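Local coordinates for protein VAL-1 (Chlorella virus, PDB 3IM0) that probably cleaves alginate and perhaps related uronate polysaccharides by beta-elimination, as an alginate lyase of polysaccharide lyase family 14, at residues G23-K28 against G58-A63; L68-I73 against D209-R214. All coordinates share one frame; numbering follows the deposited sequence. Where two conformers were deposited one is given.

In the fold
Both contacts concern the seven-stranded sheet of the lyase sandwich and follow each other along the chain. Contact 1 is partly buried and pairs outermost strand 21-25 with strand 59-63; contact 2 lies nearer the surface and brings the turn leading into strand 72-80 of the other sheet against the start of strand 212-221. Strands 59-63 and 212-221 are neighbours, so the contacts meet where Ala63 O touches Arg214 CB (3.6 Å), although their centres are about 22 Å apart. Reciprocal backbone bonds and waters dominate contact 1, whereas contact 2 has one backbone bond across it and relies on Ile212 packing among aliphatic groups.

Contact 1 (G23-K28 against G58-A63); sequences GVNMKK and GFSFSA
Asn25 and Ser60 form an antiparallel hydrogen-bonded pair, the tight centre of the contact. Asn25 N donates to Ser60 O at 2.8 Å, almost straight at 176°, and Ser60 N returns a more bent bond to Asn25 O, also 2.8 Å. Beside them a CA-H...O contact runs from Val24 CA to Ser60 O (3.4 Å). Val24 CG2 comes up to Phe61 CB at 4.0 Å, the two side chains crossing at a slant. Further along, three successive bends near -65° curl Met26 so that SD lies 5.4 Å from the centroid of the Phe59 ring, an oblique Met-aromatic contact. The other side is looser and wetter. Ser60 OG lies against Asn25 CB (3.4 Å), and a water that donates to Gly23 O (2.7 Å) also approaches OG, too closely for that second bond to be trusted. Past the paired residues strand 21-25 gives way to a loop: a second water joins Lys28 N to Gly58 O, while the extended Lys27 chain passes Gly58 and reaches Gly57 O with its NZ. Strand 59-63 is flanked by outermost strand 21-25 and by strand 212-221, whose Trp217 meets the rings of Phe59 and Phe61. Phe59 also touches Val40 and Ala42 of strand 37-44 in the other sheet, placing the aromatic face inside the sandwich.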
loop_
_atom_site.group_PDB
_atom_site.type_symbol
_atom_site.label_atom_id
_atom_site.label_comp_id
_atom_site.label_asym_id
_atom_site.label_seq_id
_atom_site.Cartn_x
_atom_site.Cartn_y
_atom_site.Cartn_z
ATOM N N GLY A 23 3.830 -13.491 -7.777
ATOM C CA GLY A 23 4.126 -12.204 -8.424
ATOM C C GLY A 23 5.334 -11.520 -7.830
ATOM O O GLY A 23 5.386 -10.257 -7.755
ATOM N N VAL A 24 6.335 -12.272 -7.395
ATOM C CA VAL A 24 7.478 -11.698 -6.710
ATOM C C VAL A 24 8.505 -11.134 -7.709
ATOM O O VAL A 24 8.902 -11.832 -8.639
ATOM C CB VAL A 24 8.216 -12.704 -5.808
ATOM C CG1 VAL A 24 9.452 -12.078 -5.187
ATOM C CG2 VAL A 24 7.264 -13.225 -4.722
ATOM N N ASN A 25 8.925 -9.911 -7.416
ATOM C CA ASN A 25 10.034 -9.283 -8.160
ATOM C C ASN A 25 10.904 -8.574 -7.138
ATOM O O ASN A 25 10.588 -7.472 -6.658
ATOM C CB ASN A 25 9.535 -8.338 -9.245
ATOM C CG ASN A 25 10.657 -7.842 -10.149
ATOM O OD1 ASN A 25 10.432 -7.107 -11.124
ATOM N ND2 ASN A 25 11.927 -8.189 -9.927
ATOM N N MET A 26 12.008 -9.266 -6.845
ATOM C CA MET A 26 12.899 -8.764 -5.818
ATOM C C MET A 26 13.775 -7.629 -6.345
ATOM O O MET A 26 14.301 -6.892 -5.512
ATOM C CB MET A 26 13.810 -9.846 -5.213
ATOM C CG MET A 26 13.026 -10.921 -4.462
ATOM S SD MET A 26 12.078 -10.311 -3.051
ATOM C CE MET A 26 13.399 -9.846 -1.932
ATOM N N LYS A 27 13.949 -7.594 -7.675
ATOM C CA LYS A 27 14.829 -6.565 -8.258
ATOM C C LYS A 27 16.179 -6.630 -7.582
ATOM O O LYS A 27 16.759 -7.739 -7.526
ATOM C CB LYS A 27 14.134 -5.197 -8.177
ATOM C CG LYS A 27 13.026 -5.095 -9.239
ATOM C CD LYS A 27 12.370 -3.711 -9.101
ATOM C CE LYS A 27 11.108 -3.596 -9.912
ATOM N NZ LYS A 27 10.528 -2.215 -9.834
ATOM N N LYS A 28 16.776 -5.557 -7.055
ATOM C CA LYS A 28 18.022 -5.640 -6.338
ATOM C C LYS A 28 17.855 -5.795 -4.830
ATOM O O LYS A 28 18.836 -5.788 -4.072
ATOM C CB LYS A 28 18.882 -4.379 -6.588
ATOM C CG LYS A 28 19.470 -4.394 -8.004
ATOM C CD LYS A 28 20.277 -3.130 -8.251
ATOM C CE LYS A 28 20.770 -3.060 -9.705
ATOM N NZ LYS A 28 21.594 -1.817 -9.860
ATOM N N GLY A 58 13.394 -0.858 -5.515
ATOM C CA GLY A 58 12.248 -1.352 -4.746
ATOM C C GLY A 58 12.119 -2.858 -4.968
ATOM O O GLY A 58 13.055 -3.551 -5.330
ATOM N N PHE A 59 10.916 -3.350 -4.714
ATOM C CA PHE A 59 10.558 -4.743 -4.945
ATOM C C PHE A 59 9.048 -4.900 -4.895
ATOM O O PHE A 59 8.372 -3.981 -4.435
ATOM C CB PHE A 59 11.248 -5.643 -3.926
ATOM C CG PHE A 59 10.752 -5.584 -2.490
ATOM C CD1 PHE A 59 9.956 -6.614 -1.992
ATOM C CD2 PHE A 59 11.085 -4.510 -1.676
ATOM C CE1 PHE A 59 9.522 -6.546 -0.686
ATOM C CE2 PHE A 59 10.667 -4.459 -0.334
ATOM C CZ PHE A 59 9.881 -5.498 0.133
ATOM N N SER A 60 8.528 -6.033 -5.342
ATOM C CA SER A 60 7.091 -6.201 -5.352
ATOM C C SER A 60 6.753 -7.672 -5.077
ATOM O O SER A 60 7.574 -8.553 -5.349
ATOM C CB SER A 60 6.505 -5.786 -6.704
ATOM O OG SER A 60 7.068 -6.448 -7.854
ATOM N N PHE A 61 5.543 -7.857 -4.601
ATOM C CA PHE A 61 4.947 -9.196 -4.452
ATOM C C PHE A 61 3.446 -9.040 -4.247
ATOM O O PHE A 61 2.959 -7.973 -3.833
ATOM C CB PHE A 61 5.508 -9.944 -3.258
ATOM C CG PHE A 61 5.258 -9.414 -1.872
ATOM C CD1 PHE A 61 4.152 -9.830 -1.139
ATOM C CD2 PHE A 61 6.134 -8.507 -1.272
ATOM C CE1 PHE A 61 3.981 -9.340 0.146
ATOM C CE2 PHE A 61 5.982 -7.987 -0.000
ATOM C CZ PHE A 61 4.867 -8.430 0.703
ATOM N N SER A 62 2.701 -10.111 -4.454
ATOM C CA SER A 62 1.248 -10.101 -4.255
ATOM C C SER A 62 0.919 -11.167 -3.214
ATOM O O SER A 62 1.561 -12.201 -3.203
ATOM C CB SER A 62 0.496 -10.403 -5.541
ATOM O OG SER A 62 -0.909 -10.241 -5.433
ATOM N N ALA A 63 -0.060 -10.938 -2.359
ATOM C CA ALA A 63 -0.376 -12.018 -1.392
ATOM C C ALA A 63 -1.872 -12.175 -1.248
ATOM O O ALA A 63 -2.605 -11.183 -1.307
ATOM C CB ALA A 63 0.241 -11.685 -0.048
HETATM O O HOH W 1 5.662 -8.034 -9.253
HETATM O O HOH W 2 15.715 -3.002 -6.363
#

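Contact 2 (L68-I73 against D209-R214); sequences LNKNAI and DLLISR
Lys70 O accepts the backbone N-H of Ile212 at 2.9 Å, with the donor in the carbonyl plane on a lone pair. Carbon crowds the same oxygen: Leu211 CB and Ile212 CB each approach Lys70 O to 3.3 Å, so the bond is lined by the first carbons of two side chains. Asn69 fixes the turn that presents this carbonyl. Its OD1 accepts from Asn71 N (3.0 Å), closing an Asx turn, and takes a weaker bond from Ala72 N. Ile212 is the main packing group. With CG1 anti to the carbonyl carbon (chi1 -67°), its CD1 reaches the backbone of the turn, 3.7 Å from Ala72 N, while CG2, the other branch, meets Leu68 CD1 and Ile73 CG2, each at 4.0 Å. Both neighbours cross Ile212 at a slant. Leu68 carries its second methyl, CD2, onward to the backbone of Ser213, placing the side chain astride residues 212 and 213. Beside the hydrogen bond, Asn71 and Leu211 lie alongside each other and point the same way, OD1 beside CD2. Lys70 CG, set beside its own backbone N and anti to the carbonyl carbon (chi1 -72°), comes to 3.4 Å from Ile212 O. The bond from Ile212 N is the one backbone hydrogen bond between the segments; beyond it the chains diverge. Ser213 and Arg214 of strand 212-221 both face Phe97 of strand 91-99, a classic beta bulge, and Arg214 NE turns to a salt bridge with Asp216. Ile212 also packs on Thr96 and Ile98 of strand 91-99, while Leu68 and Ile73 rest on Met240 of strand 231-241, so the contact joins the two sheets where strands 72-80 and 212-221 begin, at one end of the sandwich.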
loop_
_atom_site.group_PDB
_atom_site.type_symbol
_atom_site.label_atom_id
_atom_site.label_comp_id
_atom_site.label_asym_id
_atom_site.label_seq_id
_atom_site.Cartn_x
_atom_site.Cartn_y
_atom_site.Cartn_z
ATOM N N LEU A 68 -7.774 -13.970 4.946
ATOM C CA LEU A 68 -8.113 -12.639 4.411
ATOM C C LEU A 68 -9.627 -12.466 4.439
ATOM O O LEU A 68 -10.392 -13.187 3.802
ATOM C CB LEU A 68 -7.554 -12.467 3.010
ATOM C CG LEU A 68 -7.972 -11.241 2.189
ATOM C CD1 LEU A 68 -7.255 -10.005 2.700
ATOM C CD2 LEU A 68 -7.696 -11.477 0.712
ATOM N N ASN A 69 -10.048 -11.494 5.238
ATOM C CA ASN A 69 -11.489 -11.169 5.334
ATOM C C ASN A 69 -11.878 -10.262 4.174
ATOM O O ASN A 69 -11.347 -9.150 4.111
ATOM C CB ASN A 69 -11.708 -10.551 6.696
ATOM C CG ASN A 69 -13.128 -10.150 7.027
ATOM O OD1 ASN A 69 -13.957 -9.848 6.178
ATOM N ND2 ASN A 69 -13.416 -10.107 8.329
ATOM N N LYS A 70 -12.752 -10.708 3.283
ATOM C CA LYS A 70 -13.069 -10.028 2.035
ATOM C C LYS A 70 -13.882 -8.756 2.295
ATOM O O LYS A 70 -13.974 -7.904 1.399
ATOM C CB LYS A 70 -13.838 -10.922 1.063
ATOM C CG LYS A 70 -12.931 -12.005 0.480
ATOM C CD LYS A 70 -13.543 -13.381 0.647
ATOM C CE LYS A 70 -14.056 -13.908 -0.689
ATOM N NZ LYS A 70 -13.888 -12.877 -1.754
ATOM N N ASN A 71 -14.473 -8.639 3.475
ATOM C CA ASN A 71 -15.254 -7.449 3.794
ATOM C C ASN A 71 -14.482 -6.345 4.495
ATOM O O ASN A 71 -14.786 -5.160 4.334
ATOM C CB ASN A 71 -16.451 -7.835 4.688
ATOM C CG ASN A 71 -17.417 -8.642 3.809
ATOM O OD1 ASN A 71 -17.915 -8.065 2.844
ATOM N ND2 ASN A 71 -17.584 -9.897 4.192
ATOM N N ALA A 72 -13.456 -6.681 5.269
ATOM C CA ALA A 72 -12.655 -5.681 5.931
ATOM C C ALA A 72 -11.358 -6.289 6.428
ATOM O O ALA A 72 -11.375 -7.356 7.048
ATOM C CB ALA A 72 -13.383 -5.079 7.133
ATOM N N ILE A 73 -10.266 -5.568 6.194
ATOM C CA ILE A 73 -8.975 -6.129 6.597
ATOM C C ILE A 73 -7.967 -4.983 6.699
ATOM O O ILE A 73 -8.171 -3.990 5.995
ATOM C CB ILE A 73 -8.489 -7.217 5.613
ATOM C CG1 ILE A 73 -7.429 -8.176 6.200
ATOM C CG2 ILE A 73 -7.940 -6.624 4.325
ATOM C CD1 ILE A 73 -8.011 -8.971 7.365
ATOM N N ASP A 209 -20.232 -9.153 -5.331
ATOM C CA ASP A 209 -19.220 -10.176 -5.545
ATOM C C ASP A 209 -17.812 -9.599 -5.701
ATOM O O ASP A 209 -16.834 -10.342 -5.765
ATOM C CB ASP A 209 -19.572 -10.961 -6.802
ATOM C CG ASP A 209 -19.576 -10.031 -8.006
ATOM O OD1 ASP A 209 -20.228 -8.975 -7.906
ATOM O OD2 ASP A 209 -18.924 -10.388 -9.006
ATOM N N LEU A 210 -17.707 -8.275 -5.778
ATOM C CA LEU A 210 -16.396 -7.638 -5.914
ATOM C C LEU A 210 -15.986 -7.129 -4.534
ATOM O O LEU A 210 -16.519 -6.104 -4.100
ATOM C CB LEU A 210 -16.439 -6.489 -6.921
ATOM C CG LEU A 210 -16.853 -6.915 -8.335
ATOM C CD1 LEU A 210 -17.241 -5.717 -9.188
ATOM C CD2 LEU A 210 -15.719 -7.703 -8.984
ATOM N N LEU A 211 -15.088 -7.855 -3.889
ATOM C CA LEU A 211 -14.677 -7.579 -2.536
ATOM C C LEU A 211 -13.161 -7.475 -2.416
ATOM O O LEU A 211 -12.462 -7.456 -3.442
ATOM C CB LEU A 211 -15.211 -8.697 -1.600
ATOM C CG LEU A 211 -16.740 -8.866 -1.701
ATOM C CD1 LEU A 211 -17.188 -10.170 -1.042
ATOM C CD2 LEU A 211 -17.468 -7.682 -1.088
ATOM N N ILE A 212 -12.683 -7.414 -1.183
ATOM C CA ILE A 212 -11.230 -7.318 -0.989
ATOM C C ILE A 212 -10.610 -8.600 -1.534
ATOM O O ILE A 212 -11.059 -9.698 -1.168
ATOM C CB ILE A 212 -10.895 -7.048 0.478
ATOM C CG1 ILE A 212 -11.362 -5.665 0.954
ATOM C CG2 ILE A 212 -9.406 -7.253 0.691
ATOM C CD1 ILE A 212 -11.401 -5.540 2.473
ATOM N N SER A 213 -9.603 -8.486 -2.409
ATOM C CA SER A 213 -9.118 -9.694 -3.093
ATOM C C SER A 213 -7.635 -9.982 -2.942
ATOM O O SER A 213 -7.252 -11.143 -3.137
ATOM C CB SER A 213 -9.444 -9.623 -4.596
ATOM O OG SER A 213 -8.845 -8.483 -5.184
ATOM N N ARG A 214 -6.792 -9.012 -2.630
ATOM C CA ARG A 214 -5.373 -9.292 -2.409
ATOM C C ARG A 214 -4.630 -8.109 -1.802
ATOM O O ARG A 214 -5.142 -6.995 -1.751
ATOM C CB ARG A 214 -4.706 -9.630 -3.761
ATOM C CG ARG A 214 -4.679 -8.465 -4.748
ATOM C CD ARG A 214 -4.363 -9.004 -6.163
ATOM N NE ARG A 214 -4.195 -7.896 -7.078
ATOM C CZ ARG A 214 -5.130 -7.222 -7.718
ATOM N NH1 ARG A 214 -6.419 -7.494 -7.614
ATOM N NH2 ARG A 214 -4.739 -6.225 -8.509
#